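Local coordinates for blue (Type 1) copper domain protein (Nitrosopumilus maritimus, PDB 5FC9) that binds copper in an open type 1 site as a purple cupredoxin, and probably takes part in electron transfer, at residues G17-L22 against Y78-S83; V32-D37 against H42-I47; Q55-P60 against F68-E73. One frame throughout, in Å; residues are numbered along the deposited sequence.

Contact 1: residues G17-L22 against Y78-S83; sequences GFYSPL and YKYYCS. With CU (copper (II) ion), chain E.
Tyr-19 makes nearly all of this contact, reaching from the loop 17-22 across to Tyr-80 and Cys-82 of residues 78-83. Its CG is anti to the carbonyl carbon (chi1 -53°), which brings the ring alongside Tyr-80. The two phenols run antiparallel past one another in an offset arrangement, their planes 30° apart and their centroids separated by 5.2 Å, with little of one ring over the other. CE2 of Tyr-19 lies 3.5 Å from CE2 of Tyr-80, while Tyr-80 OH comes obliquely to CD2 of Tyr-19, 3.4 Å away. The far end of the ring reaches the metal site: Tyr-19 OH sits 3.4 Å from CB of Cys-82 and accepts a hydrogen bond of 3.1 Å from the water on the copper. The same hydroxyl is bonded to the carbonyl O of Arg-88, which helps fix its position. A leucine in place of Tyr-19 would probably deprive the copper-bound water of its phenol acceptor and uncover the side of Tyr-80. Next along the loop comes Pro-21, after a cis peptide bond; its carbonyl O lies 2.8 Å from a second water that probably donates to it. That water lies in the plane of the Tyr-80 ring at its edge, 2.6 Å from Tyr-80 OH, and joins the loop backbone to the strand. Trp-34 also meets the Tyr-80 ring edge-to-face. Cys-82 SG binds copper at 2.2 Å, and His-42, His-85 and the water complete the ligands. A cysteine that shares copper with two histidines marks the type 1 site of cupredoxins; here a water is also bound, consistent with the open site of this protein.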
loop_
_atom_site.group_PDB
_atom_site.type_symbol
_atom_site.label_atom_id
_atom_site.label_comp_id
_atom_site.label_asym_id
_atom_site.label_seq_id
_atom_site.Cartn_x
_atom_site.Cartn_y
_atom_site.Cartn_z
ATOM N N GLY A 17 -8.017 -8.230 5.645
ATOM C CA GLY A 17 -7.250 -9.452 5.801
ATOM C C GLY A 17 -6.478 -9.506 7.106
ATOM O O GLY A 17 -5.727 -10.444 7.344
ATOM N N PHE A 18 -6.658 -8.498 7.952
ATOM C CA PHE A 18 -5.935 -8.455 9.217
ATOM C C PHE A 18 -6.463 -9.517 10.191
ATOM O O PHE A 18 -7.525 -10.109 9.973
ATOM C CB PHE A 18 -5.996 -7.052 9.850
ATOM C CG PHE A 18 -7.354 -6.391 9.792
ATOM C CD1 PHE A 18 -8.448 -6.959 10.419
ATOM C CD2 PHE A 18 -7.514 -5.163 9.157
ATOM C CE1 PHE A 18 -9.690 -6.345 10.372
ATOM C CE2 PHE A 18 -8.747 -4.543 9.122
ATOM C CZ PHE A 18 -9.834 -5.134 9.724
ATOM N N TYR A 19 -5.690 -9.752 11.248
ATOM C CA TYR A 19 -6.054 -10.704 12.301
ATOM C C TYR A 19 -7.432 -10.406 12.857
ATOM O O TYR A 19 -7.808 -9.251 12.994
ATOM C CB TYR A 19 -5.035 -10.660 13.445
ATOM C CG TYR A 19 -3.598 -10.833 13.010
ATOM C CD1 TYR A 19 -3.228 -11.858 12.145
ATOM C CD2 TYR A 19 -2.619 -9.964 13.456
ATOM C CE1 TYR A 19 -1.914 -12.011 11.735
ATOM C CE2 TYR A 19 -1.301 -10.097 13.052
ATOM C CZ TYR A 19 -0.951 -11.126 12.190
ATOM O OH TYR A 19 0.348 -11.288 11.767
ATOM N N SER A 20 -8.171 -11.461 13.199
ATOM C CA SER A 20 -9.539 -11.323 13.675
ATOM C C SER A 20 -9.724 -12.013 15.019
ATOM O O SER A 20 -9.714 -13.235 15.079
ATOM C CB SER A 20 -10.510 -11.917 12.651
ATOM O OG SER A 20 -11.855 -11.696 13.028
ATOM N N PRO A 21 -9.911 -11.238 16.096
ATOM C CA PRO A 21 -9.959 -9.778 16.146
ATOM C C PRO A 21 -8.568 -9.173 16.158
ATOM O O PRO A 21 -7.613 -9.839 16.560
ATOM C CB PRO A 21 -10.666 -9.502 17.473
ATOM C CG PRO A 21 -10.280 -10.660 18.321
ATOM C CD PRO A 21 -10.260 -11.864 17.403
ATOM N N LEU A 22 -8.461 -7.915 15.755
ATOM C CA LEU A 22 -7.173 -7.247 15.686
ATOM C C LEU A 22 -6.657 -6.898 17.087
ATOM O O LEU A 22 -5.450 -6.824 17.311
ATOM C CB LEU A 22 -7.294 -5.999 14.819
ATOM C CG LEU A 22 -5.999 -5.329 14.377
ATOM C CD1 LEU A 22 -5.108 -6.318 13.663
ATOM C CD2 LEU A 22 -6.360 -4.161 13.473
ATOM N N TYR A 78 -0.087 -6.317 24.638
ATOM C CA TYR A 78 0.956 -7.094 23.989
ATOM C C TYR A 78 0.838 -7.030 22.464
ATOM O O TYR A 78 -0.115 -7.557 21.893
ATOM C CB TYR A 78 0.886 -8.547 24.470
ATOM C CG TYR A 78 1.061 -8.682 25.963
ATOM C CD1 TYR A 78 -0.034 -8.679 26.821
ATOM C CD2 TYR A 78 2.328 -8.779 26.512
ATOM C CE1 TYR A 78 0.141 -8.789 28.192
ATOM C CE2 TYR A 78 2.512 -8.892 27.876
ATOM C CZ TYR A 78 1.422 -8.896 28.707
ATOM O OH TYR A 78 1.624 -9.009 30.066
ATOM N N LYS A 79 1.809 -6.391 21.816
ATOM C CA LYS A 79 1.854 -6.331 20.356
ATOM C C LYS A 79 2.498 -7.592 19.793
ATOM O O LYS A 79 3.402 -8.161 20.400
ATOM C CB LYS A 79 2.647 -5.109 19.878
ATOM C CG LYS A 79 2.065 -3.770 20.275
ATOM C CD LYS A 79 2.924 -2.618 19.768
ATOM C CE LYS A 79 3.355 -1.705 20.906
ATOM N NZ LYS A 79 4.173 -2.415 21.929
ATOM N N TYR A 80 2.057 -8.019 18.617
ATOM C CA TYR A 80 2.732 -9.113 17.939
ATOM C C TYR A 80 2.624 -8.937 16.439
ATOM O O TYR A 80 1.765 -8.197 15.962
ATOM C CB TYR A 80 2.145 -10.472 18.346
ATOM C CG TYR A 80 0.717 -10.646 17.904
ATOM C CD1 TYR A 80 -0.327 -10.218 18.699
ATOM C CD2 TYR A 80 0.419 -11.230 16.675
ATOM C CE1 TYR A 80 -1.657 -10.362 18.294
ATOM C CE2 TYR A 80 -0.897 -11.372 16.254
ATOM C CZ TYR A 80 -1.925 -10.940 17.060
ATOM O OH TYR A 80 -3.234 -11.079 16.660
ATOM N N TYR A 81 3.476 -9.625 15.700
ATOM C CA TYR A 81 3.400 -9.535 14.251
ATOM C C TYR A 81 3.726 -10.910 13.661
ATOM O O TYR A 81 3.862 -11.889 14.396
ATOM C CB TYR A 81 4.324 -8.388 13.778
ATOM C CG TYR A 81 5.783 -8.686 13.475
ATOM C CD1 TYR A 81 6.476 -7.919 12.549
ATOM C CD2 TYR A 81 6.449 -9.772 14.045
ATOM C CE1 TYR A 81 7.811 -8.194 12.237
ATOM C CE2 TYR A 81 7.762 -10.052 13.731
ATOM C CZ TYR A 81 8.438 -9.261 12.834
ATOM O OH TYR A 81 9.757 -9.531 12.532
ATOM N N CYS A 82 3.844 -10.970 12.346
ATOM C CA CYS A 82 4.334 -12.135 11.625
ATOM C C CYS A 82 5.625 -11.746 10.942
ATOM O O CYS A 82 5.666 -10.732 10.242
ATOM C CB CYS A 82 3.309 -12.605 10.587
ATOM S SG CYS A 82 3.915 -13.882 9.455
ATOM N N SER A 83 6.688 -12.526 11.114
ATOM C CA SER A 83 7.956 -12.095 10.537
ATOM C C SER A 83 7.950 -12.176 8.999
ATOM O O SER A 83 8.756 -11.512 8.333
ATOM C CB SER A 83 9.129 -12.893 11.130
ATOM O OG SER A 83 9.118 -14.248 10.715
HETATM CU CU CU E . 2.246 -13.794 7.986
HETATM O O HOH W 1 0.791 -12.384 8.952
HETATM O O HOH W 2 -5.191 -9.925 17.976
#

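Contact 2: residues V32-D37 against H42-I47; sequences VTWTND and HNIQSI. With CU (copper (II) ion), chain E.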
loop_
_atom_site.group_PDB
_atom_site.type_symbol
_atom_site.label_atom_id
_atom_site.label_comp_id
_atom_site.label_asym_id
_atom_site.label_seq_id
_atom_site.Cartn_x
_atom_site.Cartn_y
_atom_site.Cartn_z
ATOM N N VAL A 32 -4.787 -18.185 24.916
ATOM C CA VAL A 32 -5.149 -17.655 23.606
ATOM C C VAL A 32 -4.707 -18.621 22.509
ATOM O O VAL A 32 -3.595 -19.141 22.549
ATOM C CB VAL A 32 -4.508 -16.272 23.372
ATOM C CG1 VAL A 32 -4.757 -15.796 21.938
ATOM C CG2 VAL A 32 -5.059 -15.283 24.371
ATOM N N THR A 33 -5.589 -18.875 21.544
ATOM C CA THR A 33 -5.271 -19.775 20.444
ATOM C C THR A 33 -5.346 -19.053 19.105
ATOM O O THR A 33 -6.399 -18.530 18.744
ATOM C CB THR A 33 -6.228 -20.983 20.401
ATOM O OG1 THR A 33 -6.194 -21.659 21.664
ATOM C CG2 THR A 33 -5.813 -21.954 19.305
ATOM N N TRP A 34 -4.230 -19.035 18.391
ATOM C CA TRP A 34 -4.207 -18.542 17.012
ATOM C C TRP A 34 -4.397 -19.698 16.049
ATOM O O TRP A 34 -3.809 -20.760 16.245
ATOM C CB TRP A 34 -2.879 -17.860 16.669
ATOM C CG TRP A 34 -2.633 -16.490 17.239
ATOM C CD1 TRP A 34 -2.797 -15.290 16.591
ATOM C CD2 TRP A 34 -2.098 -16.176 18.527
ATOM N NE1 TRP A 34 -2.422 -14.253 17.409
ATOM C CE2 TRP A 34 -1.996 -14.768 18.610
ATOM C CE3 TRP A 34 -1.718 -16.945 19.637
ATOM C CZ2 TRP A 34 -1.522 -14.118 19.740
ATOM C CZ3 TRP A 34 -1.244 -16.292 20.766
ATOM C CH2 TRP A 34 -1.160 -14.895 20.808
ATOM N N THR A 35 -5.175 -19.486 14.989
ATOM C CA THR A 35 -5.301 -20.489 13.946
ATOM C C THR A 35 -4.945 -19.853 12.610
ATOM O O THR A 35 -5.435 -18.768 12.301
ATOM C CB THR A 35 -6.720 -21.068 13.874
ATOM O OG1 THR A 35 -7.037 -21.694 15.126
ATOM C CG2 THR A 35 -6.815 -22.108 12.773
ATOM N N ASN A 36 -4.101 -20.521 11.834
ATOM C CA ASN A 36 -3.818 -20.054 10.479
ATOM C C ASN A 36 -4.834 -20.597 9.470
ATOM O O ASN A 36 -4.757 -21.756 9.076
ATOM C CB ASN A 36 -2.404 -20.444 10.044
ATOM C CG ASN A 36 -2.036 -19.851 8.684
ATOM O OD1 ASN A 36 -2.757 -19.002 8.182
ATOM N ND2 ASN A 36 -0.931 -20.302 8.091
ATOM N N ASP A 37 -5.771 -19.750 9.054
ATOM C CA ASP A 37 -6.766 -20.139 8.053
ATOM C C ASP A 37 -6.337 -19.706 6.658
ATOM O O ASP A 37 -7.034 -19.968 5.678
ATOM C CB ASP A 37 -8.132 -19.531 8.370
ATOM C CG ASP A 37 -8.900 -20.311 9.412
ATOM O OD1 ASP A 37 -8.470 -21.421 9.790
ATOM O OD2 ASP A 37 -9.961 -19.813 9.837
ATOM N N HIS A 42 2.401 -18.656 8.179
ATOM C CA HIS A 42 2.479 -17.461 8.998
ATOM C C HIS A 42 3.186 -17.805 10.278
ATOM O O HIS A 42 3.357 -18.972 10.591
ATOM C CB HIS A 42 1.088 -16.918 9.306
ATOM C CG HIS A 42 0.416 -16.300 8.122
ATOM N ND1 HIS A 42 0.860 -15.133 7.542
ATOM C CD2 HIS A 42 -0.668 -16.687 7.411
ATOM C CE1 HIS A 42 0.081 -14.824 6.519
ATOM N NE2 HIS A 42 -0.857 -15.751 6.420
ATOM N N ASN A 43 3.605 -16.794 11.021
ATOM C CA ASN A 43 4.006 -17.050 12.397
ATOM C C ASN A 43 3.510 -15.918 13.285
ATOM O O ASN A 43 2.974 -14.912 12.805
ATOM C CB ASN A 43 5.530 -17.251 12.511
ATOM C CG ASN A 43 6.321 -16.053 12.038
ATOM O OD1 ASN A 43 6.142 -14.948 12.532
ATOM N ND2 ASN A 43 7.202 -16.267 11.075
ATOM N N ILE A 44 3.643 -16.119 14.592
ATOM C CA ILE A 44 3.191 -15.159 15.581
ATOM C C ILE A 44 4.376 -14.831 16.480
ATOM O O ILE A 44 4.885 -15.705 17.176
ATOM C CB ILE A 44 2.017 -15.715 16.423
ATOM C CG1 ILE A 44 0.785 -15.976 15.536
ATOM C CG2 ILE A 44 1.679 -14.766 17.567
ATOM C CD1 ILE A 44 0.211 -14.734 14.885
ATOM N N GLN A 45 4.834 -13.581 16.451
ATOM C CA GLN A 45 5.969 -13.174 17.290
ATOM C C GLN A 45 5.647 -11.926 18.085
ATOM O O GLN A 45 5.266 -10.901 17.517
ATOM C CB GLN A 45 7.212 -12.899 16.437
ATOM C CG GLN A 45 7.548 -13.971 15.433
ATOM C CD GLN A 45 8.083 -15.209 16.079
ATOM O OE1 GLN A 45 8.787 -15.135 17.081
ATOM N NE2 GLN A 45 7.755 -16.366 15.514
ATOM N N SER A 46 5.851 -11.986 19.396
ATOM C CA SER A 46 5.741 -10.792 20.228
ATOM C C SER A 46 6.836 -9.799 19.826
ATOM O O SER A 46 7.970 -10.197 19.543
ATOM C CB SER A 46 5.846 -11.170 21.712
ATOM O OG SER A 46 6.895 -12.097 21.894
ATOM N N ILE A 47 6.480 -8.515 19.748
ATOM C CA ILE A 47 7.436 -7.491 19.318
ATOM C C ILE A 47 7.448 -6.300 20.253
ATOM O O ILE A 47 6.497 -6.086 21.011
ATOM C CB ILE A 47 7.136 -6.964 17.897
ATOM C CG1 ILE A 47 5.694 -6.446 17.803
ATOM C CG2 ILE A 47 7.436 -8.031 16.872
ATOM C CD1 ILE A 47 5.446 -5.523 16.582
HETATM CU CU CU E . 2.246 -13.794 7.986
HETATM O O HOH W 1 0.791 -12.384 8.952
#
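Ile-44 and Trp-34 bury the most surface here, the isoleucine lying flat over one face of the indole. Its CG1 stands 3.9 Å from the centroid of the five-membered ring and 14° off the normal, a CH-pi contact. With CG1 anti to the carbonyl carbon (chi1 -64°), the two branches divide the ring system between them: CD1 presses on the pyrrole side, 3.5 Å from CD1 of Trp-34, while CG2 reaches the six-membered ring, 3.9 Å from CZ2 of Trp-34. The opposite face of the indole is covered by CG1 of Val-32, two residues earlier on the same strand, which leaves the ring clamped between aliphatic groups. Ile-4 and Phe-72 also pack against Trp-34, placing it in the interior between the sheets.

Asn-36 and His-42 form the second centre. The amide comes to the edge of the imidazole, the two planes 70° apart, and its OD1 lies 3.2 Å from CD2 of His-42, close to the ring plane. This is a close approach of carbonyl to ring carbon; the stronger polar partners lie outside the two segments. Asn-36 OD1 accepts from the backbone N of Asp-38, its ND2 bonds to the carbonyls of Val-40 and Leu-62, and His-42 NE2 is bonded to a carboxylate oxygen of Asp-38. With NE2 held there, ND1 is turned to the copper at 2.0 Å. Asp-38 thus probably limits rotation of the imidazole, with Asn-36 packed at the ring edge, and would probably make the ring a stronger donor to the metal. Cys-82 and His-85 share the copper with His-42, giving the two-histidine, one-cysteine set of the type 1 site in the plastocyanin/azurin family; the water also bound here fits the open form of that site.

Contact 3: residues Q55-P60 against F68-E73; sequences QLFNSP and FEHVFE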
loop_
_atom_site.group_PDB
_atom_site.type_symbol
_atom_site.label_atom_id
_atom_site.label_comp_id
_atom_site.label_asym_id
_atom_site.label_seq_id
_atom_site.Cartn_x
_atom_site.Cartn_y
_atom_site.Cartn_z
ATOM N N GLN A 55 11.245 -11.983 23.254
ATOM C CA GLN A 55 10.892 -13.334 23.663
ATOM C C GLN A 55 9.773 -13.297 24.687
ATOM O O GLN A 55 9.965 -12.868 25.815
ATOM C CB GLN A 55 12.119 -14.064 24.221
ATOM C CG GLN A 55 13.324 -14.023 23.304
ATOM C CD GLN A 55 12.973 -14.385 21.869
ATOM O OE1 GLN A 55 12.336 -15.405 21.610
ATOM N NE2 GLN A 55 13.381 -13.541 20.930
ATOM N N LEU A 56 8.578 -13.708 24.278
ATOM C CA LEU A 56 7.462 -13.812 25.203
ATOM C C LEU A 56 6.469 -14.831 24.651
ATOM O O LEU A 56 6.147 -15.813 25.310
ATOM C CB LEU A 56 6.789 -12.463 25.429
ATOM C CG LEU A 56 5.668 -12.508 26.476
ATOM C CD1 LEU A 56 6.193 -12.914 27.864
ATOM C CD2 LEU A 56 4.934 -11.188 26.538
ATOM N N PHE A 57 5.989 -14.606 23.433
ATOM C CA PHE A 57 5.251 -15.664 22.747
ATOM C C PHE A 57 5.666 -15.644 21.286
ATOM O O PHE A 57 5.573 -14.626 20.593
ATOM C CB PHE A 57 3.725 -15.539 22.939
ATOM C CG PHE A 57 3.149 -14.190 22.601
ATOM C CD1 PHE A 57 3.174 -13.151 23.517
ATOM C CD2 PHE A 57 2.547 -13.975 21.365
ATOM C CE1 PHE A 57 2.623 -11.921 23.211
ATOM C CE2 PHE A 57 1.991 -12.751 21.056
ATOM C CZ PHE A 57 2.034 -11.719 21.971
ATOM N N ASN A 58 6.196 -16.777 20.851
ATOM C CA ASN A 58 6.916 -16.867 19.600
ATOM C C ASN A 58 6.683 -18.231 18.983
ATOM O O ASN A 58 7.227 -19.240 19.438
ATOM C CB ASN A 58 8.411 -16.630 19.812
ATOM C CG ASN A 58 8.698 -15.353 20.580
ATOM O OD1 ASN A 58 8.663 -15.339 21.815
ATOM N ND2 ASN A 58 8.994 -14.269 19.854
ATOM N N SER A 59 5.867 -18.245 17.938
ATOM C CA SER A 59 5.411 -19.492 17.348
ATOM C C SER A 59 6.407 -20.085 16.368
ATOM O O SER A 59 7.271 -19.392 15.818
ATOM C CB SER A 59 4.067 -19.263 16.640
ATOM O OG SER A 59 4.303 -18.791 15.327
ATOM N N PRO A 60 6.298 -21.398 16.137
ATOM C CA PRO A 60 6.955 -21.988 14.976
ATOM C C PRO A 60 6.240 -21.516 13.709
ATOM O O PRO A 60 5.192 -20.874 13.821
ATOM C CB PRO A 60 6.765 -23.502 15.187
ATOM C CG PRO A 60 6.263 -23.660 16.569
ATOM C CD PRO A 60 5.550 -22.398 16.911
ATOM N N PHE A 68 -1.491 -22.165 17.347
ATOM C CA PHE A 68 -0.462 -21.794 18.313
ATOM C C PHE A 68 -1.141 -21.239 19.549
ATOM O O PHE A 68 -2.079 -20.450 19.445
ATOM C CB PHE A 68 0.505 -20.762 17.717
ATOM C CG PHE A 68 1.438 -20.153 18.734
ATOM C CD1 PHE A 68 2.449 -20.909 19.308
ATOM C CD2 PHE A 68 1.300 -18.822 19.104
ATOM C CE1 PHE A 68 3.313 -20.343 20.244
ATOM C CE2 PHE A 68 2.149 -18.251 20.037
ATOM C CZ PHE A 68 3.157 -19.016 20.609
ATOM N N GLU A 69 -0.688 -21.668 20.726
ATOM C CA GLU A 69 -1.314 -21.236 21.969
ATOM C C GLU A 69 -0.317 -20.550 22.892
ATOM O O GLU A 69 0.862 -20.898 22.917
ATOM C CB GLU A 69 -1.950 -22.423 22.701
ATOM C CG GLU A 69 -3.091 -23.081 21.937
ATOM C CD GLU A 69 -3.992 -23.922 22.823
ATOM O OE1 GLU A 69 -3.492 -24.478 23.826
ATOM O OE2 GLU A 69 -5.204 -24.017 22.522
ATOM N N HIS A 70 -0.808 -19.566 23.635
ATOM C CA HIS A 70 -0.029 -18.952 24.710
ATOM C C HIS A 70 -0.925 -18.563 25.884
ATOM O O HIS A 70 -2.012 -18.003 25.696
ATOM C CB HIS A 70 0.723 -17.724 24.198
ATOM C CG HIS A 70 1.595 -17.073 25.227
ATOM N ND1 HIS A 70 2.786 -17.625 25.646
ATOM C CD2 HIS A 70 1.458 -15.910 25.907
ATOM C CE1 HIS A 70 3.343 -16.832 26.545
ATOM N NE2 HIS A 70 2.557 -15.787 26.725
ATOM N N VAL A 71 -0.466 -18.859 27.101
ATOM C CA VAL A 71 -1.194 -18.443 28.292
ATOM C C VAL A 71 -0.710 -17.072 28.756
ATOM O O VAL A 71 0.473 -16.889 29.031
ATOM C CB VAL A 71 -1.043 -19.462 29.448
ATOM C CG1 VAL A 71 -1.892 -19.032 30.629
ATOM C CG2 VAL A 71 -1.444 -20.857 28.987
ATOM N N PHE A 72 -1.633 -16.116 28.835
ATOM C CA PHE A 72 -1.306 -14.757 29.257
ATOM C C PHE A 72 -1.581 -14.578 30.751
ATOM O O PHE A 72 -2.733 -14.455 31.159
ATOM C CB PHE A 72 -2.106 -13.734 28.444
ATOM C CG PHE A 72 -1.589 -13.530 27.050
ATOM C CD1 PHE A 72 -1.997 -14.358 26.016
ATOM C CD2 PHE A 72 -0.699 -12.504 26.770
ATOM C CE1 PHE A 72 -1.522 -14.167 24.722
ATOM C CE2 PHE A 72 -0.218 -12.313 25.484
ATOM C CZ PHE A 72 -0.633 -13.149 24.459
ATOM N N GLU A 73 -0.522 -14.553 31.553
ATOM C CA GLU A 73 -0.663 -14.505 33.007
ATOM C C GLU A 73 -0.396 -13.117 33.597
ATOM O O GLU A 73 -0.530 -12.936 34.808
ATOM C CB GLU A 73 0.280 -15.512 33.670
ATOM C CG GLU A 73 -0.038 -16.971 33.397
ATOM C CD GLU A 73 1.226 -17.803 33.257
ATOM O OE1 GLU A 73 2.221 -17.266 32.731
ATOM O OE2 GLU A 73 1.221 -18.972 33.683
#
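Phe-57, Ser-59 and their neighbours meet strand 67-72 chiefly through carbon atoms laid on aromatic faces, and two such CH-pi contacts have almost the same geometry. CB of Phe-57 sits over the centre of the His-70 imidazole, 3.5 Å from its centroid, and CB of Ser-59 does likewise over the Phe-68 ring, 14° off the normal. In both His-70 and Phe-68 the ring is anti to the backbone N (chi1 -177° in His-70), which stands it up from the strand to receive the carbon.

Ring-to-ring contacts follow. Phe-72 turns its edge to the face of Phe-57 with centroids 5.1 Å apart, and its own face is covered by CD2 of His-70, closing an aromatic cluster of three. The Phe-57 and His-70 rings themselves meet obliquely. CD of Pro-60 packs more loosely, 4.2 Å from CD1 of Phe-68.

Polar bonds lie within the loop or lead outside this contact. Leu-56 N donates to Asn-58 OD1 (3.0 Å) in the carbonyl plane, across the corner of the chain at 55-57, and Asn-58 ND2 bonds to Gln-45 OE1. Ser-59 OG donates to the carbonyl O of Pro-60 while also bonding Ile-44 N. His-70 has been found to bind a second copper, which is not bound to this chain here; its CE1 lies 3.2 Å from the carbonyl O of Leu-56.

Residues 56-60 run nearly antiparallel to residues 68-72. The loop bonds along its backbone to Ser-46 and Ile-44, while strand 67-72 pairs with strand 30-36, and Phe-57 also touches Tyr-78 and Tyr-80 of strand 76-81.

Contacts 1 and 2 are buried near the middle of the chain and share the copper and its water, each supplying one ligand; contact 3 lies farther out and is only partly buried. Residues 42-47 and 78-83 run side by side in one sheet, where Tyr-81 O meets Gln-45 N, whereas 32-37 and 68-73 are neighbours in the other, where Trp-34 N meets Phe-68 O; both pairs are probably hydrogen-bonded. Phe-57 of contact 3 touches Tyr-80 of contact 1 between these sheets. The chemistry shifts accordingly: contact 1 combines its ligand with paired phenols and water bonding, contact 2 with aliphatic-on-indole packing, and contact 3 has carbon-on-ring and ring-to-ring packing.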